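Local coordinates for conserved Hypothetical Protein TT1486 (PDB 2CU5) that is of uncharacterised function but may act as a secondary thiamine-phosphate synthase, and belongs to the UPF0047 (YjbQ) family, at residues 18-23 with 109-114; 34-39 with 92-97. All coordinates share one frame; numbering follows the deposited sequence.

The two contacts belong to facing sheets of one subunit, with centres about 11 Å apart. Contact 1 joins the end of edge strand 15-18 and the start of helix 20-25 to the middle strand of a three-stranded sheet. Contact 2 pairs two neighbouring strands of a five-stranded sheet. Strand 32-37 is the next element after helix 20-25, and both strands of contact 2 lie in sequence between the halves of contact 1. Val111 bridges the sheets: its CG2 lies 3.7 Å from Leu96 CD1, and its CG1 lies 3.8 Å from Leu94 CD1. Val23 CG1 also meets Leu36 CD2, at 3.8 Å. Contact 2 meets both other subunits; contact 1 reaches one of them through Gln109.

Contact 1: 18-23 with 109-114; sequences NITRKV and QQVFLA
Asn18 pairs with Phe112 in an antiparallel, non-hydrogen-bonded bridge, just where edge strand 15-18 turns into helix 20-25. An Asx turn makes the transition, and Ile19 is the N-cap residue. The polar contacts come first. Asn18 OD1 accepts two bonds from Thr20, one from its backbone N and one from OG1. The same OG1 accepts from Val111 N at 2.8 Å, which ties the turn to the strand. The Asn18 amide is thereby fixed, and ND2 faces strand 110-115. ND2 donates to Gln110 OE1 at 2.7 Å, nearly straight at 167°. It meets a lone pair in the plane of the Gln110 carbonyl, although the two amide planes are 61° apart. The Gln110 chain is bent at chi2 (-73°), and this bend brings its amide back beside the turn. Gln110 NE2 then donates to Gln109 O, so both ends of the amide are held. An alanine in place of Gln110 would probably leave Asn18 ND2 without this acceptor and Gln109 O without its side-chain donor.

The backbone adds a bond from Ile19 N to Val111 O, 2.9 Å long. Strand 110-115 pairs on its other side with strand 43-48.

Apolar packing fills the inner side, towards the five-stranded sheet. Ile19 CG1 lies 3.8 Å from Val111 CG1, while Ile19 CG2 rests on Leu113 CB at 4.0 Å. On the opposite face of the small sheet, Asn18 CB lies 3.8 Å from Phe112 CE1.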
loop_
_atom_site.group_PDB
_atom_site.type_symbol
_atom_site.label_atom_id
_atom_site.label_comp_id
_atom_site.label_asym_id
_atom_site.label_seq_id
_atom_site.Cartn_x
_atom_site.Cartn_y
_atom_site.Cartn_z
ATOM N N ASN A 18 18.098 2.940 2.574
ATOM C CA ASN A 18 17.797 2.306 3.854
ATOM C C ASN A 18 17.711 3.377 4.944
ATOM O O ASN A 18 18.720 3.965 5.323
ATOM C CB ASN A 18 18.900 1.303 4.199
ATOM C CG ASN A 18 18.527 0.409 5.364
ATOM O OD1 ASN A 18 17.887 0.853 6.315
ATOM N ND2 ASN A 18 18.928 -0.856 5.296
ATOM N N ILE A 19 16.510 3.626 5.448
ATOM C CA ILE A 19 16.313 4.645 6.476
ATOM C C ILE A 19 15.927 4.050 7.826
ATOM O O ILE A 19 15.451 4.756 8.715
ATOM C CB ILE A 19 15.209 5.624 6.057
ATOM C CG1 ILE A 19 13.889 4.858 5.892
ATOM C CG2 ILE A 19 15.612 6.336 4.755
ATOM C CD1 ILE A 19 12.680 5.733 5.640
ATOM N N THR A 20 16.134 2.750 7.975
ATOM C CA THR A 20 15.787 2.055 9.207
ATOM C C THR A 20 16.404 2.717 10.437
ATOM O O THR A 20 15.698 3.060 11.386
ATOM C CB THR A 20 16.252 0.582 9.159
ATOM O OG1 THR A 20 15.822 -0.019 7.930
ATOM C CG2 THR A 20 15.663 -0.206 10.323
ATOM N N ARG A 21 17.719 2.900 10.412
ATOM C CA ARG A 21 18.421 3.495 11.542
ATOM C C ARG A 21 18.059 4.953 11.779
ATOM O O ARG A 21 17.948 5.383 12.929
ATOM C CB ARG A 21 19.938 3.346 11.364
ATOM C CG ARG A 21 20.761 3.925 12.512
ATOM C CD ARG A 21 20.231 3.471 13.869
ATOM N NE ARG A 21 20.127 2.017 13.974
ATOM C CZ ARG A 21 21.164 1.185 13.959
ATOM N NH1 ARG A 21 22.397 1.657 13.843
ATOM N NH2 ARG A 21 20.966 -0.123 14.073
ATOM N N LYS A 22 17.873 5.721 10.709
ATOM C CA LYS A 22 17.505 7.126 10.871
ATOM C C LYS A 22 16.111 7.271 11.487
ATOM O O LYS A 22 15.854 8.212 12.246
ATOM C CB LYS A 22 17.598 7.871 9.530
ATOM C CG LYS A 22 19.050 8.140 9.126
ATOM C CD LYS A 22 19.188 8.988 7.874
ATOM C CE LYS A 22 20.661 9.234 7.557
ATOM N NZ LYS A 22 20.866 10.084 6.350
ATOM N N VAL A 23 15.209 6.346 11.163
ATOM C CA VAL A 23 13.871 6.379 11.743
ATOM C C VAL A 23 13.998 6.027 13.225
ATOM O O VAL A 23 13.417 6.687 14.077
ATOM C CB VAL A 23 12.923 5.344 11.093
ATOM C CG1 VAL A 23 11.659 5.183 11.946
ATOM C CG2 VAL A 23 12.534 5.792 9.690
ATOM N N GLN A 109 14.082 -7.919 6.750
ATOM C CA GLN A 109 13.405 -6.665 6.433
ATOM C C GLN A 109 14.149 -5.412 6.867
ATOM O O GLN A 109 14.798 -5.385 7.911
ATOM C CB GLN A 109 12.014 -6.624 7.072
ATOM C CG GLN A 109 11.002 -7.622 6.538
ATOM C CD GLN A 109 9.670 -7.482 7.253
ATOM O OE1 GLN A 109 9.624 -7.448 8.483
ATOM N NE2 GLN A 109 8.581 -7.396 6.491
ATOM N N GLN A 110 14.034 -4.375 6.044
ATOM C CA GLN A 110 14.629 -3.070 6.296
ATOM C C GLN A 110 13.642 -2.039 5.744
ATOM O O GLN A 110 12.881 -2.336 4.818
ATOM C CB GLN A 110 15.981 -2.938 5.583
ATOM C CG GLN A 110 17.097 -3.768 6.199
ATOM C CD GLN A 110 17.586 -3.208 7.525
ATOM O OE1 GLN A 110 18.386 -2.276 7.558
ATOM N NE2 GLN A 110 17.093 -3.766 8.627
ATOM N N VAL A 111 13.636 -0.840 6.319
ATOM C CA VAL A 111 12.737 0.211 5.856
ATOM C C VAL A 111 13.447 1.041 4.796
ATOM O O VAL A 111 14.541 1.556 5.033
ATOM C CB VAL A 111 12.298 1.125 7.022
ATOM C CG1 VAL A 111 11.328 2.181 6.524
ATOM C CG2 VAL A 111 11.658 0.286 8.108
ATOM N N PHE A 112 12.824 1.165 3.626
ATOM C CA PHE A 112 13.416 1.905 2.519
ATOM C C PHE A 112 12.620 3.085 2.003
ATOM O O PHE A 112 11.389 3.055 1.950
ATOM C CB PHE A 112 13.643 0.981 1.316
ATOM C CG PHE A 112 14.702 -0.051 1.520
ATOM C CD1 PHE A 112 16.050 0.287 1.434
ATOM C CD2 PHE A 112 14.355 -1.371 1.777
ATOM C CE1 PHE A 112 17.043 -0.684 1.600
ATOM C CE2 PHE A 112 15.330 -2.343 1.946
ATOM C CZ PHE A 112 16.680 -2.000 1.856
ATOM N N LEU A 113 13.344 4.132 1.626
ATOM C CA LEU A 113 12.719 5.280 0.998
ATOM C C LEU A 113 12.999 4.947 -0.469
ATOM O O LEU A 113 14.146 4.947 -0.902
ATOM C CB LEU A 113 13.416 6.586 1.379
ATOM C CG LEU A 113 12.668 7.850 0.926
ATOM C CD1 LEU A 113 13.394 9.079 1.449
ATOM C CD2 LEU A 113 12.567 7.900 -0.596
ATOM N N ALA A 114 11.954 4.636 -1.222
ATOM C CA ALA A 114 12.113 4.283 -2.626
ATOM C C ALA A 114 12.091 5.522 -3.511
ATOM O O ALA A 114 11.029 6.058 -3.799
ATOM C CB ALA A 114 10.999 3.314 -3.039
#

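Contact 2: 34-39 with 92-97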
loop_
_atom_site.group_PDB
_atom_site.type_symbol
_atom_site.label_atom_id
_atom_site.label_comp_id
_atom_site.label_asym_id
_atom_site.label_seq_id
_atom_site.Cartn_x
_atom_site.Cartn_y
_atom_site.Cartn_z
ATOM N N VAL A 34 4.665 3.071 15.082
ATOM C CA VAL A 34 5.342 4.229 14.514
ATOM C C VAL A 34 4.771 4.488 13.123
ATOM O O VAL A 34 4.692 3.576 12.299
ATOM C CB VAL A 34 6.864 3.977 14.378
ATOM C CG1 VAL A 34 7.529 5.159 13.698
ATOM C CG2 VAL A 34 7.482 3.731 15.757
ATOM N N TYR A 35 4.373 5.729 12.871
ATOM C CA TYR A 35 3.816 6.112 11.576
ATOM C C TYR A 35 4.884 6.831 10.750
ATOM O O TYR A 35 5.602 7.690 11.269
ATOM C CB TYR A 35 2.607 7.033 11.786
ATOM C CG TYR A 35 2.058 7.660 10.524
ATOM C CD1 TYR A 35 1.354 6.902 9.588
ATOM C CD2 TYR A 35 2.248 9.016 10.264
ATOM C CE1 TYR A 35 0.852 7.487 8.415
ATOM C CE2 TYR A 35 1.749 9.608 9.100
ATOM C CZ TYR A 35 1.053 8.839 8.182
ATOM O OH TYR A 35 0.559 9.434 7.042
ATOM N N LEU A 36 4.992 6.463 9.472
ATOM C CA LEU A 36 5.952 7.073 8.555
ATOM C C LEU A 36 5.213 7.560 7.316
ATOM O O LEU A 36 4.319 6.874 6.811
ATOM C CB LEU A 36 7.022 6.068 8.131
ATOM C CG LEU A 36 7.907 5.439 9.207
ATOM C CD1 LEU A 36 8.891 4.509 8.529
ATOM C CD2 LEU A 36 8.649 6.525 9.994
ATOM N N PHE A 37 5.601 8.728 6.815
ATOM C CA PHE A 37 4.946 9.307 5.645
ATOM C C PHE A 37 5.899 10.160 4.809
ATOM O O PHE A 37 6.739 10.878 5.352
ATOM C CB PHE A 37 3.767 10.173 6.125
ATOM C CG PHE A 37 2.970 10.827 5.019
ATOM C CD1 PHE A 37 2.105 10.079 4.221
ATOM C CD2 PHE A 37 3.055 12.201 4.806
ATOM C CE1 PHE A 37 1.334 10.690 3.232
ATOM C CE2 PHE A 37 2.289 12.826 3.820
ATOM C CZ PHE A 37 1.423 12.069 3.029
ATOM N N VAL A 38 5.797 10.061 3.486
ATOM C CA VAL A 38 6.602 10.919 2.623
ATOM C C VAL A 38 5.601 11.868 1.967
ATOM O O VAL A 38 4.655 11.437 1.305
ATOM C CB VAL A 38 7.395 10.145 1.515
ATOM C CG1 VAL A 38 8.623 9.492 2.117
ATOM C CG2 VAL A 38 6.507 9.110 0.842
ATOM N N PRO A 39 5.771 13.180 2.180
ATOM C CA PRO A 39 4.861 14.166 1.595
ATOM C C PRO A 39 5.279 14.452 0.159
ATOM O O PRO A 39 5.418 15.606 -0.237
ATOM C CB PRO A 39 5.051 15.369 2.503
ATOM C CG PRO A 39 6.537 15.302 2.779
ATOM C CD PRO A 39 6.759 13.831 3.060
ATOM N N VAL A 92 2.959 5.552 0.007
ATOM C CA VAL A 92 3.693 6.648 0.632
ATOM C C VAL A 92 3.641 6.689 2.159
ATOM O O VAL A 92 3.990 7.703 2.766
ATOM C CB VAL A 92 3.211 8.014 0.093
ATOM C CG1 VAL A 92 3.475 8.094 -1.403
ATOM C CG2 VAL A 92 1.732 8.210 0.392
ATOM N N HIS A 93 3.197 5.606 2.785
ATOM C CA HIS A 93 3.164 5.571 4.239
ATOM C C HIS A 93 3.372 4.160 4.759
ATOM O O HIS A 93 3.150 3.175 4.046
ATOM C CB HIS A 93 1.848 6.151 4.785
ATOM C CG HIS A 93 0.744 5.148 4.927
ATOM N ND1 HIS A 93 -0.044 4.746 3.870
ATOM C CD2 HIS A 93 0.293 4.470 6.011
ATOM C CE1 HIS A 93 -0.932 3.866 4.295
ATOM N NE2 HIS A 93 -0.750 3.681 5.591
ATOM N N LEU A 94 3.823 4.074 6.006
ATOM C CA LEU A 94 4.070 2.798 6.653
ATOM C C LEU A 94 3.642 2.929 8.099
ATOM O O LEU A 94 3.572 4.030 8.629
ATOM C CB LEU A 94 5.558 2.445 6.615
ATOM C CG LEU A 94 6.184 2.080 5.268
ATOM C CD1 LEU A 94 7.677 1.880 5.435
ATOM C CD2 LEU A 94 5.511 0.817 4.739
ATOM N N LEU A 95 3.351 1.795 8.721
ATOM C CA LEU A 95 2.964 1.758 10.124
ATOM C C LEU A 95 3.734 0.555 10.641
ATOM O O LEU A 95 3.513 -0.569 10.189
ATOM C CB LEU A 95 1.460 1.550 10.264
ATOM C CG LEU A 95 0.926 1.610 11.698
ATOM C CD1 LEU A 95 1.265 2.962 12.313
ATOM C CD2 LEU A 95 -0.579 1.370 11.694
ATOM N N LEU A 96 4.653 0.797 11.571
ATOM C CA LEU A 96 5.498 -0.268 12.092
ATOM C C LEU A 96 5.571 -0.306 13.615
ATOM O O LEU A 96 5.341 0.700 14.284
ATOM C CB LEU A 96 6.913 -0.102 11.532
ATOM C CG LEU A 96 7.028 -0.043 10.002
ATOM C CD1 LEU A 96 8.319 0.650 9.596
ATOM C CD2 LEU A 96 6.960 -1.458 9.437
ATOM N N LEU A 97 5.908 -1.479 14.138
ATOM C CA LEU A 97 6.046 -1.698 15.577
ATOM C C LEU A 97 7.461 -1.352 16.019
ATOM O O LEU A 97 8.428 -1.638 15.311
ATOM C CB LEU A 97 5.793 -3.166 15.915
ATOM C CG LEU A 97 4.409 -3.744 15.646
ATOM C CD1 LEU A 97 4.464 -5.269 15.709
ATOM C CD2 LEU A 97 3.437 -3.192 16.661
#
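Tyr35 and His93 cross at about a right angle on an antiparallel pair made by the middle strand of the five-stranded sheet and its neighbour. The N-to-C directions of segments 34-37 and 93-97 are 167° apart, close to antiparallel. His93 is the diagonal neighbour of Tyr35, which is itself bridged to Leu95. His93 CD2 meets the edge of the Tyr35 ring near its plane, 3.9 Å from Tyr35 CE1. The tyrosine CG is anti to the backbone N (chi1 172°), which swings the ring along the strand until its CE1 edge reaches His93. Its OH bonds to Leu95 O of the third subunit. On the same face, Phe37 CD1, at the ring edge, lies 4.0 Å from His93 CB. Phe37 also lies side by side with Val92, pointing the same way, and Phe37 CE1 touches Val92 CG2 at 3.8 Å. Trp125 of the next strand meets the Phe37 ring with planes at about 45°. This face belongs to the trimer interface: the His93 ring meets His93 of the second subunit nearly perpendicularly.

The opposite face is aliphatic and turns to the three-stranded sheet. Leu36 and Leu96 approach at a slant through their branch ends, with CD1 to CD1 at 4.0 Å. Leu36 CB also lies near Leu94 CB. Val111 and Leu45 of the facing sheet cover this layer. Beyond the strand, Val38 CG2 presses against Val92 CB at 3.6 Å.

Backbone bonds hold these rows in register. Val34 and Leu96 exchange two bonds, as do Leu36 and Leu94. Past the last bridge, Val38 N donates to Val92 O at 3.1 Å, and Phe37 CA makes a CA-H...O contact with Val92 O at 3.4 Å.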